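Disulfide oxidoreductase (Xylella fastidiosa, PDB 2REM) probably acts as a periplasmic thiol-disulfide oxidoreductase of the DsbA type, introducing disulfide bonds into other proteins through a CxxC redox centre. Local coordinates at residues Val29-Gly34 / Gly155-Val160. Numbering follows the deposited sequence.
Sequences VVEIFG and GTPTIV
V29 starts the contact by laying CG1 against CG2 of I159, 3.7 Å away. One residue on, V30 pairs with V160 through two backbone bonds: V30 N to V160 O and V160 N to V30 O, both 2.8 Å.

E31 faces I159 in a non-hydrogen-bonded pair. CG of E31 is anti to its backbone N (chi1 -173°) and the chain stays extended, which carries the carboxylate along the strand and across to the proline, where OE2 lies 3.2 Å from CB of P157. CD1 of I159 curls in to 3.6 Å from CB of E31, covering the aliphatic part of this buried acid.

I32 repeats the hydrogen-bonded pattern with T158; its N reaches T158 O at 2.8 Å, and its O receives T158 N at 3.0 Å. On this face CD1 of I32 meets CG2 of V160 at 4.1 Å, while CG2 of I32 approaches CG2 of T156. Beyond I32 the pairing ends at the loop with the cis peptide bond between T156 and P157, pinned by T158 OG1 donating to G155 O. A cis-proline beside the CxxC is a hallmark of the thioredoxin fold, and the side chain of T156, just before it, touches C37 and C40.

Strand 58-64 runs parallel along the other edge of 27-33. Helix 38-52 covers the E31 and P157 face through F43, and Y147 of helix 135-151 packs against V30, I32 and V160.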
loop_
_atom_site.group_PDB
_atom_site.type_symbol
_atom_site.label_atom_id
_atom_site.label_comp_id
_atom_site.label_asym_id
_atom_site.label_seq_id
_atom_site.Cartn_x
_atom_site.Cartn_y
_atom_site.Cartn_z
ATOM N N VAL A 29 -1.335 -4.001 -9.521
ATOM C CA VAL A 29 -1.275 -4.750 -8.292
ATOM C C VAL A 29 -1.085 -3.736 -7.191
ATOM O O VAL A 29 -0.042 -3.103 -7.100
ATOM C CB VAL A 29 -0.117 -5.763 -8.297
ATOM C CG1 VAL A 29 -0.104 -6.540 -6.989
ATOM C CG2 VAL A 29 -0.303 -6.744 -9.488
ATOM N N VAL A 30 -2.110 -3.599 -6.369
ATOM C CA VAL A 30 -2.056 -2.734 -5.210
ATOM C C VAL A 30 -1.823 -3.558 -3.961
ATOM O O VAL A 30 -2.401 -4.639 -3.789
ATOM C CB VAL A 30 -3.355 -1.869 -5.079
ATOM C CG1 VAL A 30 -3.475 -1.241 -3.653
ATOM C CG2 VAL A 30 -3.383 -0.808 -6.157
ATOM N N GLU A 31 -0.930 -3.063 -3.103
ATOM C CA GLU A 31 -0.891 -3.501 -1.704
ATOM C C GLU A 31 -1.461 -2.399 -0.835
ATOM O O GLU A 31 -0.901 -1.295 -0.783
ATOM C CB GLU A 31 0.530 -3.760 -1.213
ATOM C CG GLU A 31 0.531 -4.388 0.204
ATOM C CD GLU A 31 1.772 -4.061 1.038
ATOM O OE1 GLU A 31 2.479 -3.081 0.736
ATOM O OE2 GLU A 31 2.030 -4.792 2.017
ATOM N N ILE A 32 -2.563 -2.706 -0.167
ATOM C CA ILE A 32 -3.102 -1.863 0.890
ATOM C C ILE A 32 -2.311 -2.253 2.123
ATOM O O ILE A 32 -2.263 -3.432 2.507
ATOM C CB ILE A 32 -4.616 -2.065 1.104
ATOM C CG1 ILE A 32 -5.375 -1.830 -0.215
ATOM C CG2 ILE A 32 -5.135 -1.186 2.279
ATOM C CD1 ILE A 32 -6.884 -2.076 -0.128
ATOM N N PHE A 33 -1.607 -1.271 2.689
ATOM C CA PHE A 33 -0.728 -1.527 3.817
ATOM C C PHE A 33 -0.949 -0.403 4.837
ATOM O O PHE A 33 -1.492 0.666 4.514
ATOM C CB PHE A 33 0.745 -1.472 3.358
ATOM C CG PHE A 33 1.245 -0.055 3.203
ATOM C CD1 PHE A 33 1.963 0.568 4.232
ATOM C CD2 PHE A 33 0.937 0.672 2.068
ATOM C CE1 PHE A 33 2.348 1.882 4.114
ATOM C CE2 PHE A 33 1.342 1.984 1.945
ATOM C CZ PHE A 33 2.041 2.583 2.960
ATOM N N GLY A 34 -0.527 -0.650 6.056
ATOM C CA GLY A 34 -0.344 0.420 7.028
ATOM C C GLY A 34 1.038 0.287 7.649
ATOM O O GLY A 34 1.501 -0.822 7.937
ATOM N N GLY A 155 -8.179 -6.178 7.039
ATOM C CA GLY A 155 -6.812 -6.158 7.507
ATOM C C GLY A 155 -5.811 -5.951 6.392
ATOM O O GLY A 155 -6.165 -5.781 5.207
ATOM N N THR A 156 -4.544 -5.963 6.786
ATOM C CA THR A 156 -3.450 -5.658 5.901
ATOM C C THR A 156 -2.329 -6.644 6.241
ATOM O O THR A 156 -2.304 -7.188 7.337
ATOM C CB THR A 156 -2.944 -4.208 6.163
ATOM O OG1 THR A 156 -2.651 -4.064 7.562
ATOM C CG2 THR A 156 -3.988 -3.177 5.747
ATOM N N PRO A 157 -1.409 -6.898 5.295
ATOM C CA PRO A 157 -1.462 -6.378 3.932
ATOM C C PRO A 157 -2.569 -7.025 3.113
ATOM O O PRO A 157 -2.910 -8.189 3.321
ATOM C CB PRO A 157 -0.112 -6.807 3.350
ATOM C CG PRO A 157 0.249 -8.040 4.120
ATOM C CD PRO A 157 -0.194 -7.703 5.520
ATOM N N THR A 158 -3.099 -6.276 2.171
ATOM C CA THR A 158 -4.079 -6.823 1.245
ATOM C C THR A 158 -3.643 -6.481 -0.163
ATOM O O THR A 158 -3.411 -5.312 -0.495
ATOM C CB THR A 158 -5.477 -6.260 1.523
ATOM O OG1 THR A 158 -5.939 -6.787 2.765
ATOM C CG2 THR A 158 -6.465 -6.667 0.433
ATOM N N ILE A 159 -3.529 -7.514 -0.976
ATOM C CA ILE A 159 -3.193 -7.363 -2.379
ATOM C C ILE A 159 -4.475 -7.351 -3.217
ATOM O O ILE A 159 -5.372 -8.198 -3.016
ATOM C CB ILE A 159 -2.264 -8.491 -2.866
ATOM C CG1 ILE A 159 -0.955 -8.509 -2.049
ATOM C CG2 ILE A 159 -2.032 -8.346 -4.392
ATOM C CD1 ILE A 159 -0.123 -7.219 -2.168
ATOM N N VAL A 160 -4.561 -6.368 -4.123
ATOM C CA VAL A 160 -5.692 -6.213 -5.016
ATOM C C VAL A 160 -5.181 -6.125 -6.451
ATOM O O VAL A 160 -4.344 -5.264 -6.776
ATOM C CB VAL A 160 -6.527 -4.953 -4.704
ATOM C CG1 VAL A 160 -7.824 -4.921 -5.560
ATOM C CG2 VAL A 160 -6.851 -4.828 -3.210
#